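Side-chain contacts in gluconate kinase (Lactobacillus acidophilus, PDB 3LL3), which binds ATP and D-xylulose and probably transfers a phosphate from ATP to a sugar or sugar acid, as FGGY-family carbohydrate kinases do: residues Q39-V42 with G43-E46; I107-D110 with A111-G115; K158-I161 with I162-T166; V170-T173 with T174-A177. One frame throughout, in Å; residues are numbered along the deposited sequence.

How the contacts relate
All four contacts are local and lie in series within the N-terminal half of the FGGY kinase. Contacts 3 and 4 form a pair: their centres are 13 Å apart, and helix 157-166 reaches strand 170-172 through a salt bridge from Lys158 NZ to Asp172 OD2 (2.9 Å) and a probable hydrogen bond between Glu159 OE2 and Thr171 OG1 (2.8 Å). Contacts 1 and 2 stand apart, their centres 22 Å from each other, and neither touches the remaining contacts. None includes a residue of the ligand pockets, yet Gly43 of contact 1 lies about 7 Å from a bound 1-deoxy-D-xylulose-5-phosphate, and the Met175 side chain of contact 4 about 8 Å from the bound D-xylulose.

Contact 1 of 4, residues Q39-V42 with G43-E46; sequences QTKV and GQAE
Thr40 and Gln44 meet through one carbonyl oxygen, Gln44 OE1, which gathers three donors from the other limb of a tight turn. The shortest bond is from Thr40 OG1, 2.6 Å from Gln44 OE1 and tilted 24° from the amide carbonyl plane; the backbone nitrogens of Thr40 and Lys41 add weak bonds. With CG anti to its own nitrogen (chi1 -162°) and the chain extended beyond, Gln44 is long enough for OE1 to reach back to Thr40 and Lys41. Its other amide atom, NE2, gives 3.2 Å to Glu46 OE2, coming from above the carboxylate plane. Replacing Gln44 by a leucine would probably leave the Thr40 hydroxyl, the Thr40 and Lys41 amides and Glu46 OE2 without these partners, the loop then being held here mainly by its backbone turn bond.

That bond, Gln44 N to Lys41 O (3.0 Å), closes a type II beta turn. Gly43, at its third position, has a phi of 90°, where a CB would clash with Val42 O. Apolar contact is slight: the Lys41 and Gln44 side chains cross at about a right angle, Lys41 CG 3.8 Å from Gln44 CB.

The turn sits on the surface between strands 27-34 and 46-47, secured by Ala45 N to Asp101 OD1 and by Glu46 OE1 to Asn95, just ahead of helix 49-65.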
ATOM      1  N   GLN A  39      -4.685 -23.573  21.481  1.00 54.77           N
ATOM      2  CA  GLN A  39      -5.425 -23.018  20.356  1.00 54.23           C
ATOM      3  C   GLN A  39      -6.029 -24.120  19.498  1.00 59.30           C
ATOM      4  O   GLN A  39      -5.595 -24.326  18.368  1.00 63.11           O
ATOM      5  CB  GLN A  39      -4.506 -22.171  19.475  1.00 56.69           C
ATOM      6  CG  GLN A  39      -3.792 -21.043  20.201  1.00 57.55           C
ATOM      7  CD  GLN A  39      -3.151 -20.042  19.251  1.00 61.70           C
ATOM      8  OE1 GLN A  39      -2.307 -20.402  18.424  1.00 67.05           O
ATOM      9  NE2 GLN A  39      -3.551 -18.773  19.368  1.00 57.64           N
ATOM     10  N   THR A  40      -7.025 -24.830  20.017  1.00 60.36           N
ATOM     11  CA  THR A  40      -7.675 -25.859  19.211  1.00 61.96           C
ATOM     12  C   THR A  40      -8.293 -25.207  17.973  1.00 63.88           C
ATOM     13  O   THR A  40      -7.939 -25.538  16.838  1.00 64.97           O
ATOM     14  CB  THR A  40      -8.751 -26.653  19.997  1.00 62.99           C
ATOM     15  OG1 THR A  40      -9.990 -25.930  20.009  1.00 65.37           O
ATOM     16  CG2 THR A  40      -8.295 -26.936  21.433  1.00 59.58           C
ATOM     17  N   LYS A  41      -9.197 -24.260  18.202  1.00 62.09           N
ATOM     18  CA  LYS A  41      -9.858 -23.548  17.116  1.00 62.14           C
ATOM     19  C   LYS A  41      -9.311 -22.133  16.943  1.00 59.01           C
ATOM     20  O   LYS A  41      -8.659 -21.594  17.838  1.00 57.29           O
ATOM     21  CB  LYS A  41     -11.359 -23.483  17.379  1.00 63.94           C
ATOM     22  CG  LYS A  41     -11.736 -22.595  18.554  1.00 61.57           C
ATOM     23  CD  LYS A  41     -13.208 -22.759  18.909  1.00 65.77           C
ATOM     24  CE  LYS A  41     -13.512 -24.209  19.289  1.00 70.55           C
ATOM     25  NZ  LYS A  41     -14.961 -24.451  19.563  1.00 70.75           N
ATOM     26  N   VAL A  42      -9.586 -21.536  15.786  1.00 59.72           N
ATOM     27  CA  VAL A  42      -9.184 -20.160  15.506  1.00 57.76           C
ATOM     28  C   VAL A  42      -9.795 -19.196  16.513  1.00 54.86           C
ATOM     29  O   VAL A  42     -10.994 -19.264  16.805  1.00 53.81           O
ATOM     30  CB  VAL A  42      -9.601 -19.722  14.090  1.00 57.44           C
ATOM     31  CG1 VAL A  42      -8.449 -19.914  13.108  1.00 61.22           C
ATOM     32  CG2 VAL A  42     -10.841 -20.478  13.646  1.00 56.85           C
ATOM     33  N   GLY A  43      -8.965 -18.304  17.043  1.00 51.94           N
ATOM     34  CA  GLY A  43      -9.410 -17.347  18.039  1.00 49.80           C
ATOM     35  C   GLY A  43      -9.265 -17.869  19.460  1.00 45.48           C
ATOM     36  O   GLY A  43      -9.329 -17.101  20.428  1.00 42.12           O
ATOM     37  N   GLN A  44      -9.069 -19.176  19.594  1.00 45.96           N
ATOM     38  CA  GLN A  44      -8.877 -19.749  20.918  1.00 46.43           C
ATOM     39  C   GLN A  44      -7.472 -19.478  21.449  1.00 45.20           C
ATOM     40  O   GLN A  44      -6.482 -19.572  20.717  1.00 45.27           O
ATOM     41  CB  GLN A  44      -9.183 -21.247  20.950  1.00 48.44           C
ATOM     42  CG  GLN A  44      -9.408 -21.745  22.377  1.00 49.82           C
ATOM     43  CD  GLN A  44      -9.517 -23.254  22.494  1.00 53.50           C
ATOM     44  OE1 GLN A  44      -9.270 -23.989  21.539  1.00 57.32           O
ATOM     45  NE2 GLN A  44      -9.878 -23.722  23.680  1.00 52.08           N
ATOM     46  N   ALA A  45      -7.395 -19.142  22.731  1.00 40.21           N
ATOM     47  CA  ALA A  45      -6.127 -18.806  23.356  1.00 38.95           C
ATOM     48  C   ALA A  45      -6.210 -19.029  24.860  1.00 38.38           C
ATOM     49  O   ALA A  45      -6.518 -18.106  25.618  1.00 36.24           O
ATOM     50  CB  ALA A  45      -5.755 -17.362  23.038  1.00 41.01           C
ATOM     51  N   GLU A  46      -5.954 -20.266  25.281  1.00 37.98           N
ATOM     52  CA  GLU A  46      -6.073 -20.660  26.682  1.00 38.89           C
ATOM     53  C   GLU A  46      -4.754 -21.240  27.162  1.00 39.62           C
ATOM     54  O   GLU A  46      -3.924 -21.673  26.360  1.00 40.31           O
ATOM     55  CB  GLU A  46      -7.165 -21.721  26.864  1.00 38.14           C
ATOM     56  CG  GLU A  46      -8.552 -21.307  26.396  1.00 39.74           C
ATOM     57  CD  GLU A  46      -9.594 -22.401  26.615  1.00 42.41           C
ATOM     58  OE1 GLU A  46      -9.231 -23.499  27.089  1.00 42.01           O
ATOM     59  OE2 GLU A  46     -10.778 -22.159  26.320  1.00 45.04           O
TER

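Contact 2 of 4, residues I107-D110 with A111-G115; sequences IVQD and AKNRG
Arg114 folds back along the helix onto the carbonyl of Asp110. Its CG stands beside its own backbone N, anti to the carbonyl carbon (chi1 -55°), which with an extended chi2 brings Arg114 CD to 3.4 Å from Asp110 O; a bend at chi3 redirects the guanidinium beyond. That group does not pair with the carboxylate one turn back: Asp110 OD2 and Arg114 NH2 are 6.4 Å apart, so any attraction between the charges would act only at a distance.

Gln109 and Asn113 are also one turn apart. A bend at chi2 (58°) swings the glutamine amide along the helix toward that of Asn113, and the two amide planes lie 43° apart. Lys112 instead runs extended, as suits a long polar chain on an exposed flank; its CB rests 3.3 Å from Val108 O. Ala111 faces inward, Ala111 CB 3.4 Å from Ile107 O and packed on Phe116 and Ala117 of the following helix, while Ile107 and Val108 contact helix 133-143.

Main-chain i to i+4 bonds carry the ladder, the straightest being Ala111 N to Ile107 O at 2.9 Å. These are the closing two turns of an alpha helix, ended by Gly115, whose positive phi turns the chain out of helix 105-114 toward helix 116-124.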
ATOM      1  N   ILE A 107     -20.069 -10.853  20.969  1.00 33.48           N
ATOM      2  CA  ILE A 107     -20.676 -10.230  22.137  1.00 34.24           C
ATOM      3  C   ILE A 107     -20.327  -8.758  22.149  1.00 31.16           C
ATOM      4  O   ILE A 107     -21.167  -7.909  22.443  1.00 31.00           O
ATOM      5  CB  ILE A 107     -20.172 -10.856  23.460  1.00 33.11           C
ATOM      6  CG1 ILE A 107     -20.624 -12.320  23.605  1.00 34.88           C
ATOM      7  CG2 ILE A 107     -20.605 -10.005  24.647  1.00 30.77           C
ATOM      8  CD1 ILE A 107     -22.123 -12.508  23.653  1.00 36.80           C
ATOM      9  N   VAL A 108     -19.068  -8.460  21.830  1.00 32.64           N
ATOM     10  CA  VAL A 108     -18.582  -7.085  21.869  1.00 30.20           C
ATOM     11  C   VAL A 108     -19.234  -6.264  20.778  1.00 31.49           C
ATOM     12  O   VAL A 108     -19.703  -5.149  21.013  1.00 31.36           O
ATOM     13  CB  VAL A 108     -17.049  -7.026  21.719  1.00 30.31           C
ATOM     14  CG1 VAL A 108     -16.593  -5.593  21.493  1.00 27.54           C
ATOM     15  CG2 VAL A 108     -16.374  -7.649  22.949  1.00 28.18           C
ATOM     16  N   GLN A 109     -19.265  -6.821  19.574  1.00 32.35           N
ATOM     17  CA  GLN A 109     -19.885  -6.121  18.459  1.00 36.09           C
ATOM     18  C   GLN A 109     -21.347  -5.766  18.775  1.00 36.89           C
ATOM     19  O   GLN A 109     -21.754  -4.624  18.576  1.00 39.45           O
ATOM     20  CB  GLN A 109     -19.756  -6.931  17.163  1.00 38.45           C
ATOM     21  CG  GLN A 109     -20.294  -6.214  15.937  1.00 43.34           C
ATOM     22  CD  GLN A 109     -19.621  -4.878  15.698  1.00 44.77           C
ATOM     23  OE1 GLN A 109     -20.288  -3.839  15.612  1.00 45.23           O
ATOM     24  NE2 GLN A 109     -18.286  -4.889  15.602  1.00 45.56           N
ATOM     25  N   ASP A 110     -22.125  -6.720  19.289  1.00 33.45           N
ATOM     26  CA  ASP A 110     -23.516  -6.434  19.666  1.00 36.94           C
ATOM     27  C   ASP A 110     -23.590  -5.371  20.769  1.00 37.62           C
ATOM     28  O   ASP A 110     -24.379  -4.432  20.688  1.00 37.82           O
ATOM     29  CB  ASP A 110     -24.250  -7.701  20.132  1.00 38.64           C
ATOM     30  CG  ASP A 110     -24.309  -8.775  19.057  1.00 43.04           C
ATOM     31  OD1 ASP A 110     -24.211  -8.439  17.856  1.00 45.43           O
ATOM     32  OD2 ASP A 110     -24.463  -9.964  19.413  1.00 47.97           O
ATOM     33  N   ALA A 111     -22.775  -5.529  21.808  1.00 32.91           N
ATOM     34  CA  ALA A 111     -22.703  -4.515  22.853  1.00 32.79           C
ATOM     35  C   ALA A 111     -22.439  -3.131  22.256  1.00 33.95           C
ATOM     36  O   ALA A 111     -23.010  -2.129  22.673  1.00 32.52           O
ATOM     37  CB  ALA A 111     -21.617  -4.881  23.855  1.00 30.24           C
ATOM     38  N   LYS A 112     -21.549  -3.094  21.275  1.00 34.71           N
ATOM     39  CA  LYS A 112     -21.154  -1.861  20.628  1.00 35.82           C
ATOM     40  C   LYS A 112     -22.351  -1.266  19.863  1.00 38.51           C
ATOM     41  O   LYS A 112     -22.580  -0.051  19.890  1.00 36.67           O
ATOM     42  CB  LYS A 112     -19.953  -2.146  19.709  1.00 38.28           C
ATOM     43  CG  LYS A 112     -19.119  -0.956  19.321  1.00 42.46           C
ATOM     44  CD  LYS A 112     -17.940  -1.393  18.442  1.00 46.36           C
ATOM     45  CE  LYS A 112     -17.335  -0.218  17.682  1.00 51.28           C
ATOM     46  NZ  LYS A 112     -16.390  -0.655  16.602  1.00 50.32           N
ATOM     47  N   ASN A 113     -23.137  -2.126  19.216  1.00 36.52           N
ATOM     48  CA  ASN A 113     -24.307  -1.659  18.473  1.00 38.06           C
ATOM     49  C   ASN A 113     -25.417  -1.101  19.378  1.00 38.83           C
ATOM     50  O   ASN A 113     -26.123  -0.168  19.006  1.00 41.08           O
ATOM     51  CB  ASN A 113     -24.859  -2.766  17.566  1.00 37.00           C
ATOM     52  CG  ASN A 113     -23.845  -3.240  16.533  1.00 39.67           C
ATOM     53  OD1 ASN A 113     -22.952  -2.496  16.136  1.00 40.74           O
ATOM     54  ND2 ASN A 113     -23.981  -4.491  16.099  1.00 42.85           N
ATOM     55  N   ARG A 114     -25.554  -1.652  20.577  1.00 34.34           N
ATOM     56  CA  ARG A 114     -26.628  -1.215  21.467  1.00 38.96           C
ATOM     57  C   ARG A 114     -26.215  -0.084  22.411  1.00 38.21           C
ATOM     58  O   ARG A 114     -27.048   0.446  23.147  1.00 37.59           O
ATOM     59  CB  ARG A 114     -27.153  -2.403  22.275  1.00 39.29           C
ATOM     60  CG  ARG A 114     -27.603  -3.593  21.420  1.00 42.74           C
ATOM     61  CD  ARG A 114     -27.443  -4.894  22.202  1.00 45.93           C
ATOM     62  NE  ARG A 114     -27.585  -4.645  23.638  1.00 47.32           N
ATOM     63  CZ  ARG A 114     -26.814  -5.190  24.576  1.00 45.97           C
ATOM     64  NH1 ARG A 114     -27.018  -4.900  25.856  1.00 49.70           N
ATOM     65  NH2 ARG A 114     -25.832  -6.019  24.234  1.00 45.57           N
ATOM     66  N   GLY A 115     -24.933   0.282  22.394  1.00 35.04           N
ATOM     67  CA  GLY A 115     -24.433   1.318  23.284  1.00 32.54           C
ATOM     68  C   GLY A 115     -23.992   0.797  24.644  1.00 32.21           C
ATOM     69  O   GLY A 115     -23.675   1.589  25.535  1.00 32.29           O
TER

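Contact 3 of 4, residues K158-I161 with I162-T166; sequences KEYI and IFRLT
Tyr160 and Arg164, one helical turn apart, run side by side and point the same way, so the arginine's aliphatic part covers the ring while its head reaches the phenol. Arg164 CG sits over one face of the ring, 4.0 Å from the Tyr160 centroid and 21° off the normal, a CH-pi contact. Bends at chi2 (-75°) and chi3 then carry the guanidinium past the rim, where Arg164 NH1 donates to Tyr160 OH over 2.7 Å. The hydroxyl lies near the guanidinium plane, and that plane stands 74° from the ring: edge for the bond, with the ring face kept for the methylene. Tyrosine suits the place because it offers both a face and a hydroxyl. Arg164 NH2 has a second partner in Tyr221 OH, which helps fix the head.

On the inward side, Lys158 and Ile162 also lie side by side, Lys158 CG meeting Ile162 CD1 at 3.9 Å; the lysine then curls so that NZ meets Asp172 and the carbonyl of Leu235. Ile161 CG2 and Leu165 CD1 touch at 4.2 Å, both residues against Trp76.

Near the end, Ile162 O is gripped from opposite faces of its plane by Thr166 N and by Thr166 OG1, the latter at 2.9 Å.

Such i to i+4 pairs are typical of an alpha helix. This largely buried one lies between helix 49-65, met by Tyr160, Arg164 and Leu165, and strands 70-78 and 232-238, neighbours in the mixed central sheet of the N-terminal, actin-like ATPase domain of FGGY kinases.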
ATOM      1  N   LYS A 158      -3.183 -14.628  38.251  1.00 24.76           N
ATOM      2  CA  LYS A 158      -2.440 -14.214  39.433  1.00 26.54           C
ATOM      3  C   LYS A 158      -3.175 -14.646  40.718  1.00 25.79           C
ATOM      4  O   LYS A 158      -2.549 -15.163  41.639  1.00 26.24           O
ATOM      5  CB  LYS A 158      -2.078 -12.723  39.450  1.00 24.40           C
ATOM      6  CG  LYS A 158      -1.365 -12.299  40.756  1.00 23.54           C
ATOM      7  CD  LYS A 158      -0.607 -10.951  40.621  1.00 26.09           C
ATOM      8  CE  LYS A 158      -1.558  -9.744  40.666  1.00 24.51           C
ATOM      9  NZ  LYS A 158      -2.001  -9.438  42.072  1.00 25.75           N
ATOM     10  N   GLU A 159      -4.491 -14.439  40.765  1.00 27.09           N
ATOM     11  CA  GLU A 159      -5.317 -14.875  41.897  1.00 26.56           C
ATOM     12  C   GLU A 159      -5.215 -16.390  42.101  1.00 25.43           C
ATOM     13  O   GLU A 159      -5.080 -16.869  43.219  1.00 25.08           O
ATOM     14  CB  GLU A 159      -6.786 -14.496  41.683  1.00 26.77           C
ATOM     15  CG  GLU A 159      -7.067 -13.005  41.717  1.00 28.19           C
ATOM     16  CD  GLU A 159      -6.513 -12.321  40.493  1.00 30.64           C
ATOM     17  OE1 GLU A 159      -6.829 -12.803  39.377  1.00 29.74           O
ATOM     18  OE2 GLU A 159      -5.739 -11.336  40.648  1.00 28.96           O
ATOM     19  N   TYR A 160      -5.279 -17.130  41.003  1.00 24.64           N
ATOM     20  CA  TYR A 160      -5.164 -18.573  41.049  1.00 27.67           C
ATOM     21  C   TYR A 160      -3.887 -19.010  41.747  1.00 28.02           C
ATOM     22  O   TYR A 160      -3.933 -19.812  42.691  1.00 28.59           O
ATOM     23  CB  TYR A 160      -5.194 -19.172  39.642  1.00 26.37           C
ATOM     24  CG  TYR A 160      -5.019 -20.682  39.685  1.00 31.40           C
ATOM     25  CD1 TYR A 160      -6.017 -21.496  40.189  1.00 31.45           C
ATOM     26  CD2 TYR A 160      -3.845 -21.284  39.246  1.00 33.82           C
ATOM     27  CE1 TYR A 160      -5.859 -22.870  40.252  1.00 34.25           C
ATOM     28  CE2 TYR A 160      -3.679 -22.662  39.300  1.00 33.32           C
ATOM     29  CZ  TYR A 160      -4.689 -23.448  39.803  1.00 35.41           C
ATOM     30  OH  TYR A 160      -4.523 -24.820  39.852  1.00 37.61           O
ATOM     31  N   ILE A 161      -2.748 -18.488  41.259  1.00 27.28           N
ATOM     32  CA  ILE A 161      -1.446 -18.812  41.824  1.00 25.55           C
ATOM     33  C   ILE A 161      -1.417 -18.502  43.307  1.00 27.47           C
ATOM     34  O   ILE A 161      -1.072 -19.358  44.123  1.00 27.94           O
ATOM     35  CB  ILE A 161      -0.295 -18.062  41.109  1.00 25.12           C
ATOM     36  CG1 ILE A 161      -0.192 -18.528  39.657  1.00 24.16           C
ATOM     37  CG2 ILE A 161       1.018 -18.292  41.830  1.00 24.36           C
ATOM     38  CD1 ILE A 161       0.568 -17.569  38.736  1.00 26.22           C
ATOM     39  N   ILE A 162      -1.779 -17.281  43.667  1.00 24.78           N
ATOM     40  CA  ILE A 162      -1.729 -16.909  45.067  1.00 27.13           C
ATOM     41  C   ILE A 162      -2.683 -17.773  45.904  1.00 29.50           C
ATOM     42  O   ILE A 162      -2.418 -18.056  47.070  1.00 29.55           O
ATOM     43  CB  ILE A 162      -1.997 -15.418  45.239  1.00 26.74           C
ATOM     44  CG1 ILE A 162      -0.813 -14.645  44.632  1.00 26.32           C
ATOM     45  CG2 ILE A 162      -2.189 -15.061  46.717  1.00 25.25           C
ATOM     46  CD1 ILE A 162      -1.001 -13.163  44.556  1.00 25.40           C
ATOM     47  N   PHE A 163      -3.776 -18.210  45.293  1.00 28.96           N
ATOM     48  CA  PHE A 163      -4.747 -19.022  46.011  1.00 29.88           C
ATOM     49  C   PHE A 163      -4.132 -20.379  46.312  1.00 32.10           C
ATOM     50  O   PHE A 163      -4.256 -20.898  47.424  1.00 32.02           O
ATOM     51  CB  PHE A 163      -6.024 -19.187  45.196  1.00 30.27           C
ATOM     52  CG  PHE A 163      -7.019 -20.126  45.817  1.00 32.95           C
ATOM     53  CD1 PHE A 163      -7.548 -19.863  47.070  1.00 32.26           C
ATOM     54  CD2 PHE A 163      -7.428 -21.267  45.143  1.00 35.40           C
ATOM     55  CE1 PHE A 163      -8.477 -20.726  47.650  1.00 38.14           C
ATOM     56  CE2 PHE A 163      -8.368 -22.142  45.718  1.00 37.14           C
ATOM     57  CZ  PHE A 163      -8.885 -21.867  46.968  1.00 38.75           C
ATOM     58  N   ARG A 164      -3.451 -20.947  45.323  1.00 30.11           N
ATOM     59  CA  ARG A 164      -2.825 -22.238  45.522  1.00 32.57           C
ATOM     60  C   ARG A 164      -1.816 -22.134  46.658  1.00 33.21           C
ATOM     61  O   ARG A 164      -1.718 -23.042  47.478  1.00 36.03           O
ATOM     62  CB  ARG A 164      -2.163 -22.738  44.239  1.00 32.94           C
ATOM     63  CG  ARG A 164      -3.147 -23.170  43.151  1.00 34.28           C
ATOM     64  CD  ARG A 164      -3.792 -24.528  43.453  1.00 35.49           C
ATOM     65  NE  ARG A 164      -2.799 -25.582  43.623  1.00 35.16           N
ATOM     66  CZ  ARG A 164      -2.238 -26.266  42.629  1.00 37.66           C
ATOM     67  NH1 ARG A 164      -2.575 -26.023  41.373  1.00 37.30           N
ATOM     68  NH2 ARG A 164      -1.322 -27.192  42.894  1.00 40.30           N
ATOM     69  N   LEU A 165      -1.092 -21.017  46.728  1.00 30.38           N
ATOM     70  CA  LEU A 165      -0.040 -20.861  47.742  1.00 31.89           C
ATOM     71  C   LEU A 165      -0.526 -20.583  49.175  1.00 33.77           C
ATOM     72  O   LEU A 165       0.110 -21.024  50.140  1.00 33.83           O
ATOM     73  CB  LEU A 165       0.978 -19.790  47.318  1.00 29.34           C
ATOM     74  CG  LEU A 165       1.851 -20.144  46.119  1.00 28.97           C
ATOM     75  CD1 LEU A 165       2.649 -18.910  45.661  1.00 27.71           C
ATOM     76  CD2 LEU A 165       2.791 -21.293  46.445  1.00 30.85           C
ATOM     77  N   THR A 166      -1.629 -19.845  49.316  1.00 31.44           N
ATOM     78  CA  THR A 166      -2.041 -19.337  50.621  1.00 33.42           C
ATOM     79  C   THR A 166      -3.466 -19.699  51.000  1.00 34.12           C
ATOM     80  O   THR A 166      -3.881 -19.432  52.123  1.00 35.07           O
ATOM     81  CB  THR A 166      -1.994 -17.800  50.671  1.00 33.80           C
ATOM     82  OG1 THR A 166      -2.998 -17.265  49.791  1.00 31.14           O
ATOM     83  CG2 THR A 166      -0.608 -17.273  50.287  1.00 32.29           C
TER

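Contact 4 of 4, residues V170-T173 with T174-A177; sequences VTDT and TMAA
Asp172 and Thr174 are brought together by like first torsions: chi1 of 69° puts Asp172 CG, and chi1 of 78° Thr174 OG1, between the backbone N and the carbonyl carbon. The result is a helix N-cap, where strand 170-172 passes directly into helix 173-176. Asp172 OD1 takes the Thr174 hydroxyl on its syn lone pair, Thr174 OG1 lying 2.5 Å away, and also receives Thr174 N at 2.8 Å and Met175 N at 3.3 Å, both weak because the N-H groups are poorly aimed. Aspartate suits this place: its carboxylate serves amides of the first turn, which lack an i-4 helical carbonyl, and its negative charge is probably welcome at the positive end of the helix dipole. Its second oxygen, OD2, is salt-bridged to Lys158 NZ. With an alanine here the first amides would probably lose their cap, and Lys158 would be left without its buried carboxylate mate.

The helix proper starts with Ala176 N on Asp172 O at 3.0 Å, followed by Ala177 N on Thr173 O. Thr174 OG1 is tied further to Ser238 N, which anchors the cap to the end of strand 232-238. Met175, present as selenomethionine, bends away at chi2 and chi3, but its CB packs against the capping carboxylate: Met175 CB lies 3.2 Å from Asp172 OD2, while Thr171 OG1, itself paired with Glu159, comes within 3.4 Å of that same Met175 CB.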
ATOM      1  N   VAL A 170      -7.478 -13.122  46.575  1.00 27.99           N
ATOM      2  CA  VAL A 170      -7.374 -11.675  46.604  1.00 27.43           C
ATOM      3  C   VAL A 170      -6.806 -11.167  45.280  1.00 26.73           C
ATOM      4  O   VAL A 170      -5.894 -11.778  44.718  1.00 25.25           O
ATOM      5  CB  VAL A 170      -6.442 -11.226  47.727  1.00 29.60           C
ATOM      6  CG1 VAL A 170      -6.363  -9.711  47.774  1.00 27.81           C
ATOM      7  CG2 VAL A 170      -6.922 -11.791  49.077  1.00 32.77           C
ATOM      8  N   THR A 171      -7.364 -10.075  44.778  1.00 25.04           N
ATOM      9  CA  THR A 171      -6.792  -9.398  43.607  1.00 26.75           C
ATOM     10  C   THR A 171      -6.368  -7.974  43.986  1.00 26.22           C
ATOM     11  O   THR A 171      -6.865  -7.418  44.972  1.00 29.04           O
ATOM     12  CB  THR A 171      -7.778  -9.389  42.411  1.00 28.72           C
ATOM     13  OG1 THR A 171      -7.094  -8.973  41.224  1.00 27.42           O
ATOM     14  CG2 THR A 171      -8.969  -8.462  42.672  1.00 26.41           C
ATOM     15  N   ASP A 172      -5.440  -7.377  43.242  1.00 23.85           N
ATOM     16  CA  ASP A 172      -5.077  -6.002  43.541  1.00 24.73           C
ATOM     17  C   ASP A 172      -5.882  -5.092  42.628  1.00 22.36           C
ATOM     18  O   ASP A 172      -6.416  -5.533  41.615  1.00 24.21           O
ATOM     19  CB  ASP A 172      -3.580  -5.743  43.325  1.00 23.97           C
ATOM     20  CG  ASP A 172      -3.199  -5.782  41.852  1.00 25.06           C
ATOM     21  OD1 ASP A 172      -2.970  -4.707  41.250  1.00 26.16           O
ATOM     22  OD2 ASP A 172      -3.142  -6.900  41.293  1.00 25.29           O
ATOM     23  N   THR A 173      -5.961  -3.826  42.997  1.00 21.99           N
ATOM     24  CA  THR A 173      -6.679  -2.829  42.228  1.00 23.24           C
ATOM     25  C   THR A 173      -6.288  -2.821  40.732  1.00 23.96           C
ATOM     26  O   THR A 173      -7.154  -2.718  39.889  1.00 21.10           O
ATOM     27  CB  THR A 173      -6.431  -1.427  42.802  1.00 24.88           C
ATOM     28  OG1 THR A 173      -6.764  -1.407  44.200  1.00 26.22           O
ATOM     29  CG2 THR A 173      -7.247  -0.402  42.063  1.00 24.40           C
ATOM     30  N   THR A 174      -4.993  -2.909  40.405  1.00 23.45           N
ATOM     31  CA  THR A 174      -4.580  -2.769  38.994  1.00 22.92           C
ATOM     32  C   THR A 174      -5.043  -3.965  38.174  1.00 23.49           C
ATOM     33  O   THR A 174      -5.248  -3.867  36.961  1.00 23.71           O
ATOM     34  CB  THR A 174      -3.036  -2.630  38.813  1.00 23.02           C
ATOM     35  OG1 THR A 174      -2.430  -3.919  38.937  1.00 23.21           O
ATOM     36  CG2 THR A 174      -2.437  -1.684  39.833  1.00 20.92           C
HETATM   37  N   MSE A 175      -5.208  -5.103  38.837  1.00 22.96           N
HETATM   38  CA  MSE A 175      -5.660  -6.305  38.147  1.00 23.24           C
HETATM   39  C   MSE A 175      -7.196  -6.307  38.011  1.00 22.64           C
HETATM   40  O   MSE A 175      -7.730  -6.740  36.998  1.00 23.68           O
HETATM   41  CB  MSE A 175      -5.163  -7.558  38.868  1.00 23.43           C
HETATM   42  CG  MSE A 175      -5.397  -8.832  38.099  1.00 25.73           C
HETATM   43 SE   MSE A 175      -4.425  -8.969  36.405  1.00 46.13          SE
HETATM   44  CE  MSE A 175      -2.589  -8.916  37.113  1.00 23.42           C
ATOM     45  N   ALA A 176      -7.889  -5.818  39.033  1.00 23.33           N
ATOM     46  CA  ALA A 176      -9.335  -5.631  38.956  1.00 24.87           C
ATOM     47  C   ALA A 176      -9.629  -4.635  37.821  1.00 25.85           C
ATOM     48  O   ALA A 176     -10.653  -4.734  37.136  1.00 24.17           O
ATOM     49  CB  ALA A 176      -9.871  -5.113  40.283  1.00 23.73           C
ATOM     50  N   ALA A 177      -8.691  -3.700  37.616  1.00 24.07           N
ATOM     51  CA  ALA A 177      -8.809  -2.699  36.570  1.00 23.72           C
ATOM     52  C   ALA A 177      -8.835  -3.311  35.168  1.00 24.80           C
ATOM     53  O   ALA A 177      -9.341  -2.686  34.244  1.00 24.11           O
ATOM     54  CB  ALA A 177      -7.694  -1.628  36.694  1.00 21.97           C
TER